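Local coordinates for protein Alpha/beta hydrolase (Pseudomonas aeruginosa PAO1, PDB 4R1D) that probably acts as a calcium-binding lipase effector of the H2 type VI secretion system, here held in complex with its inhibitor protein, at residues V379-Q382 with N383-Y386; L306-N309 with A310-T314; N215-S218 with A219-R223; L62-K65 with A66-S69; H535-S538 with Y539-A542. One frame throughout, in Å; residues are numbered along the deposited sequence.

Interaction 1 of 5, residues V379-Q382 with N383-Y386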
loop_
_atom_site.group_PDB
_atom_site.type_symbol
_atom_site.label_atom_id
_atom_site.label_comp_id
_atom_site.label_asym_id
_atom_site.label_seq_id
_atom_site.Cartn_x
_atom_site.Cartn_y
_atom_site.Cartn_z
ATOM N N VAL A 379 11.013 13.601 9.361
ATOM C CA VAL A 379 11.865 12.556 9.903
ATOM C C VAL A 379 13.067 13.184 10.602
ATOM O O VAL A 379 14.147 13.311 10.020
ATOM C CB VAL A 379 12.336 11.579 8.818
ATOM C CG1 VAL A 379 13.084 10.409 9.454
ATOM C CG2 VAL A 379 11.149 11.080 8.026
ATOM N N PRO A 380 12.869 13.593 11.861
ATOM C CA PRO A 380 13.973 14.171 12.633
ATOM C C PRO A 380 15.107 13.164 12.738
ATOM O O PRO A 380 14.930 11.960 12.492
ATOM C CB PRO A 380 13.352 14.416 14.008
ATOM C CG PRO A 380 12.180 13.474 14.079
ATOM C CD PRO A 380 11.652 13.409 12.670
ATOM N N GLU A 381 16.280 13.661 13.091
ATOM C CA GLU A 381 17.455 12.819 13.207
ATOM C C GLU A 381 17.191 11.600 14.091
ATOM O O GLU A 381 17.670 10.495 13.811
ATOM C CB GLU A 381 18.625 13.644 13.765
ATOM C CG GLU A 381 19.976 13.008 13.518
ATOM C CD GLU A 381 20.266 12.854 12.032
ATOM O OE1 GLU A 381 20.474 13.886 11.356
ATOM O OE2 GLU A 381 20.272 11.705 11.537
ATOM N N GLN A 382 16.419 11.791 15.154
ATOM C CA GLN A 382 16.134 10.697 16.073
ATOM C C GLN A 382 15.451 9.528 15.362
ATOM O O GLN A 382 15.456 8.413 15.871
ATOM C CB GLN A 382 15.244 11.164 17.227
ATOM C CG GLN A 382 13.884 11.687 16.775
ATOM C CD GLN A 382 12.866 11.697 17.893
ATOM O OE1 GLN A 382 12.908 12.547 18.785
ATOM N NE2 GLN A 382 11.941 10.746 17.854
ATOM N N ASN A 383 14.853 9.796 14.202
ATOM C CA ASN A 383 14.064 8.775 13.503
ATOM C C ASN A 383 14.734 8.236 12.238
ATOM O O ASN A 383 14.141 7.433 11.509
ATOM C CB ASN A 383 12.653 9.297 13.177
ATOM C CG ASN A 383 11.770 9.404 14.412
ATOM O OD1 ASN A 383 12.131 8.918 15.493
ATOM N ND2 ASN A 383 10.603 10.032 14.261
ATOM N N SER A 384 15.957 8.686 11.973
ATOM C CA SER A 384 16.720 8.210 10.818
ATOM C C SER A 384 16.930 6.699 10.865
ATOM O O SER A 384 16.996 6.042 9.820
ATOM C CB SER A 384 18.089 8.901 10.748
ATOM O OG SER A 384 17.956 10.310 10.756
ATOM N N GLN A 385 17.031 6.162 12.080
ATOM C CA GLN A 385 17.304 4.744 12.305
ATOM C C GLN A 385 16.218 3.877 11.693
ATOM O O GLN A 385 16.444 2.706 11.398
ATOM C CB GLN A 385 17.384 4.452 13.803
ATOM C CG GLN A 385 16.142 4.887 14.576
ATOM C CD GLN A 385 16.238 4.596 16.064
ATOM O OE1 GLN A 385 16.689 3.528 16.473
ATOM N NE2 GLN A 385 15.818 5.553 16.880
ATOM N N TYR A 386 15.040 4.460 11.495
ATOM C CA TYR A 386 13.899 3.696 10.980
ATOM C C TYR A 386 13.837 3.638 9.453
ATOM O O TYR A 386 13.078 2.841 8.885
ATOM C CB TYR A 386 12.600 4.246 11.560
ATOM C CG TYR A 386 12.538 4.143 13.069
ATOM C CD1 TYR A 386 12.467 2.903 13.689
ATOM C CD2 TYR A 386 12.546 5.279 13.873
ATOM C CE1 TYR A 386 12.396 2.788 15.061
ATOM C CE2 TYR A 386 12.469 5.174 15.263
ATOM C CZ TYR A 386 12.400 3.926 15.850
ATOM O OH TYR A 386 12.331 3.785 17.224
HETATM O O HOH W 1 18.253 7.753 14.315
#
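Gln382 and Asn383 lay their side chains side by side, pointing the same way, with the two amide planes turned 83° apart. Gln382 NE2 gives a nearly straight hydrogen bond to Asn383 OD1 (3.0 Å), the acceptor in the plane of the donor's own amide but the donor well above the plane of the accepting carbonyl. Asp461 also bonds that NE2, so NE2 bonds two acceptors, probably one through each hydrogen. The proline ring and the Asn383 amide cross obliquely, with Pro380 CG 3.8 Å from Asn383 ND2. The backbone turns tightly here: Asn383 N donates to Pro380 O (2.8 Å) and Ser384 N to Glu381 O (3.1 Å). A serine fits the next place because OG, anti to its carbonyl carbon (chi1 -54°), swings back to 2.8 Å from Glu381 OE2 and close to Glu381 O; its one proton can serve either. Gln385 NE2 reaches Gln382 O (3.1 Å), and a water joins Glu381 O to Gln385 N. The turn lies in the loop between helices 365-370 and 400-421. Arg401 of the latter helix grips Ser384 OG and Val379 O, while Val379, Pro380 and Asn383 pack on helix 289-296.

Interaction 2 of 5, residues L306-N309 with A310-T314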
loop_
_atom_site.group_PDB
_atom_site.type_symbol
_atom_site.label_atom_id
_atom_site.label_comp_id
_atom_site.label_asym_id
_atom_site.label_seq_id
_atom_site.Cartn_x
_atom_site.Cartn_y
_atom_site.Cartn_z
ATOM N N LEU A 306 -0.439 1.882 9.814
ATOM C CA LEU A 306 0.892 1.388 9.481
ATOM C C LEU A 306 1.825 1.430 10.691
ATOM O O LEU A 306 3.034 1.279 10.559
ATOM C CB LEU A 306 1.490 2.179 8.318
ATOM C CG LEU A 306 0.746 2.047 6.992
ATOM C CD1 LEU A 306 1.343 2.957 5.928
ATOM C CD2 LEU A 306 0.807 0.589 6.528
ATOM N N GLY A 307 1.256 1.632 11.872
ATOM C CA GLY A 307 2.048 1.595 13.086
ATOM C C GLY A 307 1.431 2.375 14.230
ATOM O O GLY A 307 0.544 3.207 14.023
ATOM N N ARG A 308 1.911 2.092 15.440
ATOM C CA ARG A 308 1.357 2.697 16.651
ATOM C C ARG A 308 2.292 3.729 17.270
ATOM O O ARG A 308 1.991 4.289 18.324
ATOM C CB ARG A 308 1.062 1.618 17.682
ATOM C CG ARG A 308 0.004 0.647 17.240
ATOM C CD ARG A 308 -1.296 1.368 16.969
ATOM N NE ARG A 308 -2.361 0.417 16.692
ATOM C CZ ARG A 308 -3.584 0.757 16.313
ATOM N NH1 ARG A 308 -3.901 2.037 16.164
ATOM N NH2 ARG A 308 -4.483 -0.188 16.084
ATOM N N ASN A 309 3.424 3.957 16.629
ATOM C CA ASN A 309 4.314 5.051 17.014
ATOM C C ASN A 309 5.095 5.526 15.798
ATOM O O ASN A 309 4.967 4.971 14.685
ATOM C CB ASN A 309 5.242 4.664 18.186
ATOM C CG ASN A 309 6.128 3.468 17.874
ATOM O OD1 ASN A 309 6.613 3.314 16.762
ATOM N ND2 ASN A 309 6.352 2.616 18.875
ATOM N N ALA A 310 5.885 6.572 15.997
ATOM C CA ALA A 310 6.643 7.186 14.918
ATOM C C ALA A 310 7.484 6.182 14.137
ATOM O O ALA A 310 7.457 6.166 12.908
ATOM C CB ALA A 310 7.543 8.281 15.481
ATOM N N GLY A 311 8.254 5.369 14.854
ATOM C CA GLY A 311 9.214 4.482 14.220
ATOM C C GLY A 311 8.525 3.459 13.332
ATOM O O GLY A 311 9.032 3.111 12.265
ATOM N N GLU A 312 7.382 2.954 13.782
ATOM C CA GLU A 312 6.654 1.945 13.011
ATOM C C GLU A 312 6.098 2.524 11.718
ATOM O O GLU A 312 6.233 1.935 10.651
ATOM C CB GLU A 312 5.532 1.336 13.854
ATOM C CG GLU A 312 6.094 0.452 14.961
ATOM C CD GLU A 312 5.034 -0.225 15.809
ATOM O OE1 GLU A 312 3.830 0.025 15.614
ATOM O OE2 GLU A 312 5.421 -0.996 16.706
ATOM N N VAL A 313 5.482 3.692 11.809
ATOM C CA VAL A 313 4.897 4.292 10.622
ATOM C C VAL A 313 5.989 4.749 9.685
ATOM O O VAL A 313 5.925 4.526 8.481
ATOM C CB VAL A 313 4.025 5.501 10.982
ATOM C CG1 VAL A 313 3.510 6.171 9.703
ATOM C CG2 VAL A 313 2.869 5.067 11.868
ATOM N N THR A 314 7.000 5.406 10.246
ATOM C CA THR A 314 8.067 5.973 9.438
ATOM C C THR A 314 8.826 4.894 8.660
ATOM O O THR A 314 9.203 5.113 7.520
ATOM C CB THR A 314 9.025 6.793 10.321
ATOM O OG1 THR A 314 8.317 7.936 10.827
ATOM C CG2 THR A 314 10.224 7.263 9.517
#
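With chi1 at 59°, Asn309 places its CG between its own backbone N and carbonyl carbon, turning OD1 over the start of helix 310-317; Glu312, at chi1 -70° and extended beyond CG, sends its carboxylate back along the incoming loop. OD1 of Asn309 meets Glu312 N head-on at 3.1 Å. Asn309 is thus the N-cap, a place that suits asparagine because its short side-chain carbonyl stands in for the backbone acceptor that the first-turn amide of Glu312 lacks. In return Glu312 OE1 accepts from Arg308 N, one residue before the cap, at 2.8 Å on its anti side and 29° out of the carboxylate plane, tying the incoming loop to the first turn. Glu312 CB comes to 3.6 Å from Gly307 CA. At the glycine's phi of 156° a CB would jam against the carbonyl O of Leu306, and it would also clash with Glu312 CB and Val313 N. Val313 N closes the first helical bond on Asn309 O (3.2 Å), while Val313 CG2 packs 3.7 Å from Gly307 O and the valine touches Met294. Glu463 takes up Gly311 N, another first-turn amide. Arg102 makes a long, weak ion pair with Glu312 OE1, whose negative charge would probably be welcome at a helix N-terminus.

Interaction 3 of 5, residues N215-S218 with A219-R223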
loop_
_atom_site.group_PDB
_atom_site.type_symbol
_atom_site.label_atom_id
_atom_site.label_comp_id
_atom_site.label_asym_id
_atom_site.label_seq_id
_atom_site.Cartn_x
_atom_site.Cartn_y
_atom_site.Cartn_z
ATOM N N ASN A 215 1.641 6.773 -7.263
ATOM C CA ASN A 215 0.382 6.850 -7.968
ATOM C C ASN A 215 0.572 7.089 -9.458
ATOM O O ASN A 215 -0.295 6.764 -10.264
ATOM C CB ASN A 215 -0.510 7.901 -7.303
ATOM C CG ASN A 215 -0.850 7.513 -5.890
ATOM O OD1 ASN A 215 -0.371 8.117 -4.921
ATOM N ND2 ASN A 215 -1.635 6.455 -5.753
ATOM N N ARG A 216 1.729 7.636 -9.817
ATOM C CA ARG A 216 2.114 7.734 -11.214
ATOM C C ARG A 216 2.114 6.361 -11.882
ATOM O O ARG A 216 1.613 6.210 -13.000
ATOM C CB ARG A 216 3.501 8.368 -11.341
ATOM C CG ARG A 216 3.864 8.732 -12.768
ATOM C CD ARG A 216 5.347 9.059 -12.900
ATOM N NE ARG A 216 5.736 10.266 -12.170
ATOM C CZ ARG A 216 5.541 11.507 -12.613
ATOM N NH1 ARG A 216 4.932 11.716 -13.775
ATOM N NH2 ARG A 216 5.953 12.544 -11.892
ATOM N N GLN A 217 2.687 5.363 -11.211
ATOM C CA GLN A 217 2.747 4.021 -11.779
ATOM C C GLN A 217 1.392 3.304 -11.677
ATOM O O GLN A 217 1.015 2.534 -12.560
ATOM C CB GLN A 217 3.848 3.185 -11.110
ATOM C CG GLN A 217 3.900 1.774 -11.655
ATOM C CD GLN A 217 4.314 1.734 -13.116
ATOM O OE1 GLN A 217 5.255 2.414 -13.524
ATOM N NE2 GLN A 217 3.603 0.939 -13.915
ATOM N N SER A 218 0.656 3.570 -10.601
ATOM C CA SER A 218 -0.668 2.974 -10.452
ATOM C C SER A 218 -1.623 3.392 -11.571
ATOM O O SER A 218 -2.521 2.633 -11.974
ATOM C CB SER A 218 -1.255 3.285 -9.073
ATOM O OG SER A 218 -0.542 2.587 -8.063
ATOM N N ALA A 219 -1.456 4.610 -12.066
ATOM C CA ALA A 219 -2.247 5.061 -13.209
ATOM C C ALA A 219 -1.992 4.137 -14.398
ATOM O O ALA A 219 -2.928 3.733 -15.093
ATOM C CB ALA A 219 -1.898 6.501 -13.578
ATOM N N LEU A 220 -0.722 3.802 -14.622
ATOM C CA LEU A 220 -0.362 2.888 -15.705
ATOM C C LEU A 220 -0.998 1.526 -15.488
ATOM O O LEU A 220 -1.495 0.908 -16.433
ATOM C CB LEU A 220 1.153 2.736 -15.832
ATOM C CG LEU A 220 1.893 3.837 -16.604
ATOM C CD1 LEU A 220 1.557 5.222 -16.082
ATOM C CD2 LEU A 220 3.401 3.599 -16.579
ATOM N N ASP A 221 -0.986 1.056 -14.245
ATOM C CA ASP A 221 -1.570 -0.251 -13.948
ATOM C C ASP A 221 -3.083 -0.259 -14.174
ATOM O O ASP A 221 -3.649 -1.268 -14.604
ATOM C CB ASP A 221 -1.247 -0.675 -12.516
ATOM C CG ASP A 221 0.231 -0.915 -12.311
ATOM O OD1 ASP A 221 0.983 -0.880 -13.316
ATOM O OD2 ASP A 221 0.642 -1.158 -11.157
ATOM N N VAL A 222 -3.737 0.865 -13.891
ATOM C CA VAL A 222 -5.184 0.951 -14.101
ATOM C C VAL A 222 -5.513 0.994 -15.597
ATOM O O VAL A 222 -6.462 0.348 -16.060
ATOM C CB VAL A 222 -5.805 2.155 -13.341
ATOM C CG1 VAL A 222 -7.241 2.384 -13.760
ATOM C CG2 VAL A 222 -5.719 1.911 -11.841
ATOM N N ARG A 223 -4.716 1.741 -16.355
ATOM C CA ARG A 223 -4.836 1.726 -17.808
ATOM C C ARG A 223 -4.766 0.282 -18.302
ATOM O O ARG A 223 -5.640 -0.182 -19.045
ATOM C CB ARG A 223 -3.726 2.563 -18.459
ATOM C CG ARG A 223 -3.835 2.648 -19.987
ATOM C CD ARG A 223 -2.551 2.236 -20.694
ATOM N NE ARG A 223 -2.807 1.896 -22.095
ATOM C CZ ARG A 223 -2.813 0.652 -22.576
ATOM N NH1 ARG A 223 -2.553 -0.378 -21.781
ATOM N NH2 ARG A 223 -3.062 0.436 -23.863
#
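Ser218 and Val222 make the close-packed edge of this two-turn piece of helix. Val222 N bonds to Ser218 O at 2.9 Å, and Val222 CG2, beside its own backbone N, presses to 3.3 Å from the same oxygen. One turn earlier Ala219 N is held by Asn215 O (3.0 Å). Ala219, whose methyl lies 3.6 Å from Arg216 O, is slim enough to let helix 258-267 come close. The more open side carries Gln217, Leu220 and Asp221, spaced i, i+3 and i+4, so that they share one face of the helix. Gln217 starts anti to its backbone N and bends at chi2 (66°), which brings its amide across Leu220 and on to the aspartate. Gln217 NE2 donates to Asp221 OD1 at 3.2 Å, fairly straight and in the plane of its own amide, but it arrives from above the carboxylate plane. Leu220 crosses the glutamine at about a right angle, its CD2 lying 3.8 Å from Gln217 OE1, while its other methyl, CD1, packs tightly at 3.2 Å from Arg216 O. Gln213, just before the helix, bonds both Ser218 OG and Asp221 OD2 through its NE2. Helix 215-238 follows strand 201-206 in the chain and precedes helix 242-247 and strand 250-255. Ala219 and Val222 face Ala264 and Val261 of helix 258-267, while Arg216 forms a salt bridge to Glu417 on helix 400-421.

Interaction 4 of 5, residues L62-K65 with A66-S69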
loop_
_atom_site.group_PDB
_atom_site.type_symbol
_atom_site.label_atom_id
_atom_site.label_comp_id
_atom_site.label_asym_id
_atom_site.label_seq_id
_atom_site.Cartn_x
_atom_site.Cartn_y
_atom_site.Cartn_z
ATOM N N LEU A 62 -2.852 -6.841 -0.721
ATOM C CA LEU A 62 -1.567 -7.097 -1.370
ATOM C C LEU A 62 -0.993 -8.425 -0.922
ATOM O O LEU A 62 -1.200 -8.856 0.217
ATOM C CB LEU A 62 -0.537 -6.015 -1.014
ATOM C CG LEU A 62 -0.971 -4.568 -1.229
ATOM C CD1 LEU A 62 0.094 -3.637 -0.667
ATOM C CD2 LEU A 62 -1.222 -4.296 -2.716
ATOM N N ARG A 63 -0.252 -9.048 -1.823
ATOM C CA ARG A 63 0.495 -10.244 -1.499
ATOM C C ARG A 63 1.919 -10.065 -1.978
ATOM O O ARG A 63 2.185 -9.244 -2.854
ATOM C CB ARG A 63 -0.147 -11.462 -2.168
ATOM C CG ARG A 63 -0.129 -11.392 -3.689
ATOM C CD ARG A 63 -0.951 -12.524 -4.289
ATOM N NE ARG A 63 -0.904 -12.487 -5.749
ATOM C CZ ARG A 63 -1.880 -12.924 -6.536
ATOM N NH1 ARG A 63 -3.000 -13.404 -6.004
ATOM N NH2 ARG A 63 -1.749 -12.855 -7.849
ATOM N N ASN A 64 2.841 -10.834 -1.408
ATOM C CA ASN A 64 4.233 -10.768 -1.852
ATOM C C ASN A 64 4.311 -11.244 -3.306
ATOM O O ASN A 64 3.740 -12.269 -3.659
ATOM C CB ASN A 64 5.132 -11.615 -0.930
ATOM C CG ASN A 64 6.597 -11.612 -1.361
ATOM O OD1 ASN A 64 6.980 -12.335 -2.283
ATOM N ND2 ASN A 64 7.435 -10.814 -0.669
ATOM N N LYS A 65 4.990 -10.482 -4.153
ATOM C CA LYS A 65 5.004 -10.735 -5.586
ATOM C C LYS A 65 5.693 -12.053 -5.942
ATOM O O LYS A 65 5.285 -12.739 -6.890
ATOM C CB LYS A 65 5.662 -9.559 -6.321
ATOM C CG LYS A 65 5.549 -9.615 -7.822
ATOM C CD LYS A 65 6.438 -8.555 -8.493
ATOM C CE LYS A 65 6.150 -7.173 -7.975
ATOM N NZ LYS A 65 6.741 -6.087 -8.828
ATOM N N ALA A 66 6.717 -12.414 -5.175
ATOM C CA ALA A 66 7.444 -13.668 -5.419
ATOM C C ALA A 66 6.777 -14.877 -4.790
ATOM O O ALA A 66 6.661 -15.923 -5.433
ATOM C CB ALA A 66 8.891 -13.564 -4.931
ATOM N N ASP A 67 6.361 -14.754 -3.530
ATOM C CA ASP A 67 5.926 -15.944 -2.786
ATOM C C ASP A 67 4.419 -16.095 -2.668
ATOM O O ASP A 67 3.930 -17.150 -2.264
ATOM C CB ASP A 67 6.634 -16.069 -1.417
ATOM C CG ASP A 67 6.289 -14.944 -0.444
ATOM O OD1 ASP A 67 5.098 -14.723 -0.180
ATOM O OD2 ASP A 67 7.230 -14.308 0.089
ATOM N N LYS A 68 3.702 -15.027 -3.024
ATOM C CA LYS A 68 2.241 -15.004 -3.099
ATOM C C LYS A 68 1.498 -15.024 -1.757
ATOM O O LYS A 68 0.263 -15.097 -1.732
ATOM C CB LYS A 68 1.711 -16.107 -4.041
ATOM C CG LYS A 68 2.434 -16.206 -5.376
ATOM C CD LYS A 68 2.386 -14.877 -6.152
ATOM C CE LYS A 68 3.018 -15.002 -7.518
ATOM N NZ LYS A 68 3.011 -13.686 -8.219
ATOM N N SER A 69 2.224 -14.943 -0.644
ATOM C CA SER A 69 1.567 -14.939 0.660
ATOM C C SER A 69 0.977 -13.561 0.932
ATOM O O SER A 69 1.442 -12.559 0.374
ATOM C CB SER A 69 2.518 -15.364 1.785
ATOM O OG SER A 69 1.789 -15.611 2.986
#
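Asn64 and Asp67 stack amide on carboxylate, their planes only 12° apart, with two acceptors, Asn64 OD1 and Asp67 OD2, just 3.1 Å from each other. Backbone N-H groups bonded to both acceptor groups probably offset the closeness. Asn64 OD1 receives Asp67 N at 2.8 Å and, by a weak and bent bond, Ala66 N; Asp67 OD1 closes an Asx turn on Ser69 N (2.9 Å). Asp67 also forms a salt bridge with Arg181 of the neighbouring chain, presumably the Tli4 inhibitor, which probably offsets its charge. A short amide suits Asn64: with CG anti to the backbone N (chi1 179°) OD1 meets the loop amides, while ND2 bonds Tyr29 of the neighbouring chain. The motif is a beta hairpin between strands 62-64 and 70-72, its loop part of the interface of the complex: Asn64 N bonds Ser69 O at 2.8 Å, Asn64 O accepts from Lys68 N, and Lys68 takes the left-handed helical backbone (phi 72°) that helps turn the loop back. Lys68 bends at chi2 and brings NZ to 2.8 Å from Lys65 O. Its aliphatic part crosses the extended Arg63, whose NE is 4.1 Å from Lys68 CD; both cations converge on Glu112 of strand 111-113, which gives each a salt bridge. Glu179 of the neighbouring chain shares a hydrogen bond with Ser69 OG.

Interaction 5 of 5, residues H535-S538 with Y539-A542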
loop_
_atom_site.group_PDB
_atom_site.type_symbol
_atom_site.label_atom_id
_atom_site.label_comp_id
_atom_site.label_asym_id
_atom_site.label_seq_id
_atom_site.Cartn_x
_atom_site.Cartn_y
_atom_site.Cartn_z
ATOM N N HIS A 535 -13.712 9.568 6.601
ATOM C CA HIS A 535 -13.009 9.245 5.360
ATOM C C HIS A 535 -13.140 7.790 4.895
ATOM O O HIS A 535 -13.546 7.517 3.767
ATOM C CB HIS A 535 -11.522 9.599 5.509
ATOM C CG HIS A 535 -10.731 9.469 4.245
ATOM N ND1 HIS A 535 -10.739 10.437 3.263
ATOM C CD2 HIS A 535 -9.889 8.498 3.808
ATOM C CE1 HIS A 535 -9.949 10.064 2.270
ATOM N NE2 HIS A 535 -9.417 8.892 2.578
ATOM N N GLN A 536 -12.769 6.862 5.766
ATOM C CA GLN A 536 -12.625 5.476 5.378
ATOM C C GLN A 536 -13.957 4.908 4.935
ATOM O O GLN A 536 -14.020 4.104 4.002
ATOM C CB GLN A 536 -12.118 4.654 6.549
ATOM C CG GLN A 536 -11.991 3.190 6.203
ATOM C CD GLN A 536 -10.877 2.957 5.218
ATOM O OE1 GLN A 536 -11.105 2.830 4.009
ATOM N NE2 GLN A 536 -9.650 2.908 5.730
ATOM N N GLU A 537 -15.017 5.347 5.604
ATOM C CA GLU A 537 -16.349 4.816 5.364
ATOM C C GLU A 537 -17.216 5.754 4.524
ATOM O O GLU A 537 -18.424 5.592 4.488
ATOM C CB GLU A 537 -17.057 4.556 6.699
ATOM C CG GLU A 537 -16.361 3.549 7.596
ATOM C CD GLU A 537 -16.326 2.166 6.988
ATOM O OE1 GLU A 537 -17.323 1.780 6.351
ATOM O OE2 GLU A 537 -15.304 1.461 7.130
ATOM N N SER A 538 -16.610 6.736 3.864
ATOM C CA SER A 538 -17.401 7.769 3.174
ATOM C C SER A 538 -18.444 7.209 2.193
ATOM O O SER A 538 -19.559 7.734 2.093
ATOM C CB SER A 538 -16.496 8.826 2.504
ATOM O OG SER A 538 -15.718 8.290 1.438
ATOM N N TYR A 539 -18.098 6.147 1.470
ATOM C CA TYR A 539 -19.006 5.634 0.451
ATOM C C TYR A 539 -20.154 4.845 1.053
ATOM O O TYR A 539 -21.031 4.371 0.336
ATOM C CB TYR A 539 -18.270 4.810 -0.612
ATOM C CG TYR A 539 -17.836 5.641 -1.793
ATOM C CD1 TYR A 539 -18.760 6.446 -2.480
ATOM C CD2 TYR A 539 -16.520 5.645 -2.219
ATOM C CE1 TYR A 539 -18.379 7.201 -3.557
ATOM C CE2 TYR A 539 -16.121 6.420 -3.304
ATOM C CZ TYR A 539 -17.061 7.196 -3.966
ATOM O OH TYR A 539 -16.675 7.954 -5.042
ATOM N N ASN A 540 -20.133 4.693 2.373
ATOM C CA ASN A 540 -21.292 4.133 3.071
ATOM C C ASN A 540 -22.288 5.201 3.565
ATOM O O ASN A 540 -23.284 4.883 4.226
ATOM C CB ASN A 540 -20.832 3.220 4.208
ATOM C CG ASN A 540 -20.145 1.968 3.689
ATOM O OD1 ASN A 540 -19.054 1.602 4.139
ATOM N ND2 ASN A 540 -20.777 1.318 2.727
ATOM N N ASP A 541 -22.020 6.457 3.226
ATOM C CA ASP A 541 -22.914 7.560 3.584
ATOM C C ASP A 541 -23.794 7.880 2.386
ATOM O O ASP A 541 -23.305 7.934 1.254
ATOM C CB ASP A 541 -22.103 8.799 3.988
ATOM C CG ASP A 541 -22.986 9.966 4.436
ATOM O OD1 ASP A 541 -23.555 10.658 3.570
ATOM O OD2 ASP A 541 -23.083 10.198 5.655
ATOM N N ALA A 542 -25.088 8.083 2.631
ATOM C CA ALA A 542 -26.048 8.330 1.558
ATOM C C ALA A 542 -25.649 9.467 0.618
ATOM O O ALA A 542 -25.949 9.429 -0.570
ATOM C CB ALA A 542 -27.443 8.598 2.147
HETATM O O HOH W 2 -15.990 4.121 1.875
#
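Glu537 and Asn540 meet over a tight turn, where Asn540 N donates to Glu537 O at 2.9 Å and Asn540 CB sits 3.4 Å from that oxygen. Their flat ends are nearly parallel, the planes 14° apart; Glu537 comes to this place by bending at chi2 (-64°). One residue on, Asp541 N bonds Ser538 O at 3.0 Å, with Asp541 CB packed near the same oxygen. The two successive bonds wind a short 3-10 turn. Behind it, the type I turn from His535 to Ser538 is closed by Ser538 N on His535 O (3.2 Å), and a water links Gln536 O with Tyr539 N, supplying a partner to an amide early in the turn. Further out, Gln303 holds Glu537 OE2, and Tyr539 OH reaches Thr254 O, fixing a large buried ring that meets His255 and His430. His535 bonds Ser256 through NE2 and Asp497 through ND1, an arrangement consistent with the Ser-His-Asp triad of alpha/beta hydrolases. Asp541, the N-cap of helix 542-556, forms a salt bridge with Arg543. The segment leads from the loop after strand 515-519 into that final helix, with Tyr539 against strand 250-255 and Glu537 and Asn540 against helix 141-155.

In the fold
All five contacts are local and follow in series, so none nests in or crosses another. From the N terminus, interaction 4 closes the hairpin between strands 62-64 and 70-72 and faces the partner chain. Interaction 3 comes next, early in helix 215-238, against helices 258-267 and 400-421. Interaction 2 ends the loop after helix 289-296 by starting helix 310-317. Interaction 1 then turns the loop ahead of helix 400-421, and interaction 5 leads into the last helix. Interactions 1 and 2 are the pair that touch: Tyr386 CD2 lies 3.4 Å from Gly311 CA. Interactions 1 and 5 lie on opposite sides of the chain's centre, their centres about 35 Å apart.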